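6-aminohexanoate-cyclic-dimer hydrolase (Arthrobacter sp., PDB 3A2Q) hydrolyses the cyclic dimer of 6-aminohexanoate, a by-product of nylon-6 manufacture, to the linear dimer. Local coordinates at residues A[301-306]-A[425-430]; A[185-190]-A[224-229]. The protein carries 1 engineered substitution. All coordinates share one frame; numbering follows the deposited sequence.

Contact 1. Residues A[301-306]-A[425-430]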
loop_
_atom_site.group_PDB
_atom_site.type_symbol
_atom_site.label_atom_id
_atom_site.label_comp_id
_atom_site.label_asym_id
_atom_site.label_seq_id
_atom_site.Cartn_x
_atom_site.Cartn_y
_atom_site.Cartn_z
ATOM N N GLU A 301 17.049 -7.586 -16.188
ATOM C CA GLU A 301 16.464 -8.221 -17.364
ATOM C C GLU A 301 15.264 -9.073 -17.005
ATOM O O GLU A 301 14.406 -9.327 -17.850
ATOM C CB GLU A 301 17.498 -9.063 -18.120
ATOM C CG GLU A 301 18.131 -10.190 -17.342
ATOM C CD GLU A 301 19.068 -11.013 -18.209
ATOM O OE1 GLU A 301 19.925 -10.411 -18.898
ATOM O OE2 GLU A 301 18.949 -12.257 -18.204
ATOM N N ALA A 302 15.197 -9.503 -15.748
ATOM C CA ALA A 302 14.078 -10.318 -15.286
ATOM C C ALA A 302 12.766 -9.564 -15.448
ATOM O O ALA A 302 11.706 -10.172 -15.585
ATOM C CB ALA A 302 14.275 -10.704 -13.828
ATOM N N LEU A 303 12.831 -8.236 -15.431
ATOM C CA LEU A 303 11.621 -7.436 -15.578
ATOM C C LEU A 303 10.997 -7.583 -16.962
ATOM O O LEU A 303 9.844 -7.201 -17.170
ATOM C CB LEU A 303 11.908 -5.954 -15.271
ATOM C CG LEU A 303 12.288 -5.648 -13.811
ATOM C CD1 LEU A 303 12.345 -4.145 -13.594
ATOM C CD2 LEU A 303 11.270 -6.266 -12.867
ATOM N N GLY A 304 11.749 -8.152 -17.902
ATOM C CA GLY A 304 11.228 -8.344 -19.245
ATOM C C GLY A 304 10.362 -9.585 -19.330
ATOM O O GLY A 304 9.802 -9.906 -20.379
ATOM N N ASP A 305 10.238 -10.281 -18.205
ATOM C CA ASP A 305 9.459 -11.509 -18.138
ATOM C C ASP A 305 8.398 -11.419 -17.046
ATOM O O ASP A 305 8.676 -10.989 -15.923
ATOM C CB ASP A 305 10.416 -12.687 -17.882
ATOM C CG ASP A 305 9.697 -13.996 -17.608
ATOM O OD1 ASP A 305 8.771 -14.354 -18.365
ATOM O OD2 ASP A 305 10.076 -14.680 -16.634
ATOM N N ARG A 306 7.168 -11.788 -17.381
ATOM C CA ARG A 306 6.105 -11.764 -16.388
ATOM C C ARG A 306 5.423 -13.128 -16.355
ATOM O O ARG A 306 4.269 -13.249 -15.950
ATOM C CB ARG A 306 5.084 -10.659 -16.686
ATOM C CG ARG A 306 4.428 -10.110 -15.418
ATOM C CD ARG A 306 3.309 -9.136 -15.697
ATOM N NE ARG A 306 3.752 -7.979 -16.472
ATOM C CZ ARG A 306 3.371 -7.723 -17.719
ATOM N NH1 ARG A 306 2.534 -8.544 -18.340
ATOM N NH2 ARG A 306 3.823 -6.644 -18.345
ATOM N N THR A 425 4.768 -2.859 -10.224
ATOM C CA THR A 425 4.873 -2.991 -8.774
ATOM C C THR A 425 4.952 -4.447 -8.318
ATOM O O THR A 425 5.694 -4.778 -7.392
ATOM C CB THR A 425 3.682 -2.317 -8.042
ATOM O OG1 THR A 425 2.453 -2.696 -8.671
ATOM C CG2 THR A 425 3.821 -0.796 -8.055
ATOM N N VAL A 426 4.208 -5.323 -8.983
ATOM C CA VAL A 426 4.178 -6.729 -8.588
ATOM C C VAL A 426 5.517 -7.486 -8.593
ATOM O O VAL A 426 5.721 -8.380 -7.769
ATOM C CB VAL A 426 3.116 -7.510 -9.420
ATOM C CG1 VAL A 426 3.598 -7.733 -10.830
ATOM C CG2 VAL A 426 2.791 -8.823 -8.739
ATOM N N PRO A 427 6.455 -7.137 -9.494
ATOM C CA PRO A 427 7.716 -7.886 -9.459
ATOM C C PRO A 427 8.423 -7.805 -8.104
ATOM O O PRO A 427 9.112 -8.737 -7.699
ATOM C CB PRO A 427 8.546 -7.229 -10.564
ATOM C CG PRO A 427 7.529 -6.663 -11.489
ATOM C CD PRO A 427 6.486 -6.113 -10.551
ATOM N N PHE A 428 8.244 -6.692 -7.401
ATOM C CA PHE A 428 8.909 -6.503 -6.121
ATOM C C PHE A 428 8.194 -7.121 -4.933
ATOM O O PHE A 428 8.759 -7.209 -3.843
ATOM C CB PHE A 428 9.200 -5.015 -5.957
ATOM C CG PHE A 428 9.906 -4.452 -7.152
ATOM C CD1 PHE A 428 11.197 -4.886 -7.465
ATOM C CD2 PHE A 428 9.228 -3.657 -8.070
ATOM C CE1 PHE A 428 11.793 -4.551 -8.677
ATOM C CE2 PHE A 428 9.817 -3.316 -9.288
ATOM C CZ PHE A 428 11.102 -3.766 -9.594
ATOM N N ASN A 429 6.952 -7.552 -5.142
ATOM C CA ASN A 429 6.237 -8.260 -4.090
ATOM C C ASN A 429 6.849 -9.652 -4.155
ATOM O O ASN A 429 7.016 -10.319 -3.142
ATOM C CB ASN A 429 4.739 -8.390 -4.389
ATOM C CG ASN A 429 4.003 -7.098 -4.214
ATOM O OD1 ASN A 429 3.834 -6.336 -5.163
ATOM N ND2 ASN A 429 3.569 -6.827 -2.986
ATOM N N VAL A 430 7.180 -10.093 -5.367
ATOM C CA VAL A 430 7.781 -11.414 -5.527
ATOM C C VAL A 430 9.215 -11.452 -5.008
ATOM O O VAL A 430 9.599 -12.404 -4.341
ATOM C CB VAL A 430 7.756 -11.881 -6.995
ATOM C CG1 VAL A 430 8.505 -13.202 -7.136
ATOM C CG2 VAL A 430 6.313 -12.051 -7.448
#
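Leu303 is the residue through which the turn 301-306 meets 425-430, its partners being Pro427 and Phe428. The turn starts at Glu301, whose carbonyl O accepts from Gly304 N at 2.9 Å and tightens the chain into a short 3-10 segment. Ala302 puts its methyl against helix 356-378, while its carbonyl O receives Asp305 N and also bonds to the hydroxyl of Tyr369. Leu303 follows, with CG anti to its own carbonyl carbon (chi1 -66°); although its CB does not aim at 425-430, this torsion and the next bring the CD2 branch forward. CD2 rests on the ring of Pro427, 3.7 Å from CB and 4.0 Å from CG, and the two side chains cross at about a right angle. The same methyl comes within 4.1 Å of Phe428 CZ, approaching the aromatic ring obliquely. Pro427 CB in turn lies over the centre of that ring, 4.2 Å above its plane, so the leucine methyl, the proline ring and the phenyl ring each touch the other two. Past Gly304 and Asp305, Arg306 sends its side chain along the flank of the contact and spends its charge in a salt bridge from NH1 to Asp270. Across the contact the chemistry is wholly apolar, with all three touching residues buried. This is plain packing within the alpha/beta fold of the amidase family: the connection from strand 294-297 to helix 308-331 lies against the short helix 427-431, which leads into strand 435-442 of the central mixed sheet.

Contact 2. Residues A[185-190]-A[224-229]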
loop_
_atom_site.group_PDB
_atom_site.type_symbol
_atom_site.label_atom_id
_atom_site.label_comp_id
_atom_site.label_asym_id
_atom_site.label_seq_id
_atom_site.Cartn_x
_atom_site.Cartn_y
_atom_site.Cartn_z
ATOM N N VAL A 185 2.976 9.446 -0.319
ATOM C CA VAL A 185 4.090 8.512 -0.255
ATOM C C VAL A 185 3.593 7.146 0.208
ATOM O O VAL A 185 2.904 7.042 1.220
ATOM C CB VAL A 185 5.175 8.987 0.730
ATOM C CG1 VAL A 185 6.355 8.028 0.686
ATOM C CG2 VAL A 185 5.623 10.392 0.376
ATOM N N GLY A 186 3.945 6.100 -0.533
ATOM C CA GLY A 186 3.524 4.763 -0.160
ATOM C C GLY A 186 4.697 3.809 -0.189
ATOM O O GLY A 186 5.333 3.639 -1.228
ATOM N N LEU A 187 4.994 3.188 0.946
ATOM C CA LEU A 187 6.111 2.258 1.012
ATOM C C LEU A 187 5.745 0.814 1.290
ATOM O O LEU A 187 4.988 0.524 2.220
ATOM C CB LEU A 187 7.112 2.698 2.085
ATOM C CG LEU A 187 8.175 1.649 2.453
ATOM C CD1 LEU A 187 9.229 1.579 1.356
ATOM C CD2 LEU A 187 8.816 2.008 3.783
ATOM N N LYS A 188 6.273 -0.086 0.459
ATOM C CA LYS A 188 6.129 -1.521 0.679
ATOM C C LYS A 188 7.543 -1.860 1.163
ATOM O O LYS A 188 8.491 -1.896 0.370
ATOM C CB LYS A 188 5.881 -2.304 -0.611
ATOM C CG LYS A 188 5.772 -3.814 -0.348
ATOM C CD LYS A 188 6.007 -4.658 -1.600
ATOM C CE LYS A 188 7.470 -4.685 -2.008
ATOM N NZ LYS A 188 8.339 -5.328 -0.975
ATOM N N PRO A 189 7.713 -2.091 2.470
ATOM C CA PRO A 189 9.055 -2.410 2.962
ATOM C C PRO A 189 9.540 -3.782 2.528
ATOM O O PRO A 189 8.864 -4.503 1.794
ATOM C CB PRO A 189 8.903 -2.314 4.481
ATOM C CG PRO A 189 7.468 -2.673 4.704
ATOM C CD PRO A 189 6.740 -1.996 3.570
ATOM N N THR A 190 10.737 -4.123 2.980
ATOM C CA THR A 190 11.330 -5.419 2.694
ATOM C C THR A 190 10.416 -6.481 3.289
ATOM O O THR A 190 9.813 -6.261 4.337
ATOM C CB THR A 190 12.701 -5.535 3.379
ATOM O OG1 THR A 190 13.587 -4.563 2.809
ATOM C CG2 THR A 190 13.274 -6.938 3.210
ATOM N N ALA A 224 9.899 7.287 10.507
ATOM C CA ALA A 224 9.444 7.194 11.890
ATOM C C ALA A 224 8.465 6.036 12.092
ATOM O O ALA A 224 8.508 5.343 13.110
ATOM C CB ALA A 224 8.801 8.512 12.319
ATOM N N LEU A 225 7.584 5.828 11.121
ATOM C CA LEU A 225 6.609 4.743 11.197
ATOM C C LEU A 225 7.297 3.379 11.215
ATOM O O LEU A 225 6.875 2.471 11.927
ATOM C CB LEU A 225 5.654 4.821 10.008
ATOM C CG LEU A 225 4.685 6.002 10.067
ATOM C CD1 LEU A 225 4.028 6.210 8.715
ATOM C CD2 LEU A 225 3.653 5.743 11.154
ATOM N N LEU A 226 8.350 3.240 10.416
ATOM C CA LEU A 226 9.099 1.988 10.360
ATOM C C LEU A 226 9.701 1.679 11.724
ATOM O O LEU A 226 9.720 0.528 12.151
ATOM C CB LEU A 226 10.218 2.077 9.325
ATOM C CG LEU A 226 9.809 1.839 7.874
ATOM C CD1 LEU A 226 10.982 2.110 6.952
ATOM C CD2 LEU A 226 9.318 0.406 7.731
ATOM N N ASP A 227 10.197 2.708 12.403
ATOM C CA ASP A 227 10.793 2.511 13.718
ATOM C C ASP A 227 9.740 2.055 14.716
ATOM O O ASP A 227 10.054 1.410 15.716
ATOM C CB ASP A 227 11.439 3.805 14.218
ATOM C CG ASP A 227 12.641 4.214 13.391
ATOM O OD1 ASP A 227 13.296 3.322 12.806
ATOM O OD2 ASP A 227 12.941 5.425 13.336
ATOM N N VAL A 228 8.487 2.390 14.435
ATOM C CA VAL A 228 7.388 2.028 15.315
ATOM C C VAL A 228 6.844 0.613 15.123
ATOM O O VAL A 228 6.664 -0.123 16.096
ATOM C CB VAL A 228 6.202 3.022 15.157
ATOM C CG1 VAL A 228 5.038 2.601 16.043
ATOM C CG2 VAL A 228 6.652 4.431 15.508
ATOM N N VAL A 229 6.608 0.221 13.871
ATOM C CA VAL A 229 6.005 -1.078 13.600
ATOM C C VAL A 229 6.870 -2.219 13.086
ATOM O O VAL A 229 6.353 -3.297 12.812
ATOM C CB VAL A 229 4.818 -0.924 12.612
ATOM C CG1 VAL A 229 3.819 0.095 13.149
ATOM C CG2 VAL A 229 5.336 -0.493 11.237
#
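Two main-chain carbonyls hold the ammonium of Lys188: Pro189 O, 2.9 Å from Lys188 NZ, and the O of Gln433. To reach the carbonyl of the very next residue the lysine bends back near its end (chi3 73°, chi4 63°), and the donor sits tilted 34° from that carbonyl's plane. The residues flanking this lysine, Leu187 and Pro189, both aim CB at the helix 224-229, where Leu226 faces them. Leu187 CD2 comes end-on to the flank of the Leu226 isopropyl group and faces its fork, nearest to Leu226 CD1 at 3.8 Å, the side chains crossing at roughly a right angle. Leu226 CD2 also lies 4.3 Å from Pro189 CB. Leu226 rests as well on Leu214 of strand 211-216, which pairs with 185-188 through backbone hydrogen bonds; on the other flank of the strand Leu187 touches Ile436. Helix 219-229 thus packs on one face of the central sheet. The joint probably rests on shape and the exclusion of water, for only methyl and methylene groups meet across it, and the probable charge of the buried Lys188 is met by carbonyl oxygens rather than by the helix.

Contact 2 closes before contact 1 opens along the chain, and their centres lie 22 Å apart, yet the two are joined through Lys188. Its CE is 3.4 Å from Phe428 O and its CD 3.5 Å from Asn429 ND2, so the helix of contact 1 packs directly on the lysine of 185-190. Both contacts lie outside the ligand pocket: the side chains of Pro427 and Pro189 are about 11 and 12 Å from bound 6-aminohexanoic acid, and Pro189 is about 11 Å from engineered Ala174, the probable acyl-ester position. Segment 425-430 makes the closer tie, since Asn429 ND2 and Thr425 OG1 bond to Asp170 OD1 and Ala172 O of the ligand pocket.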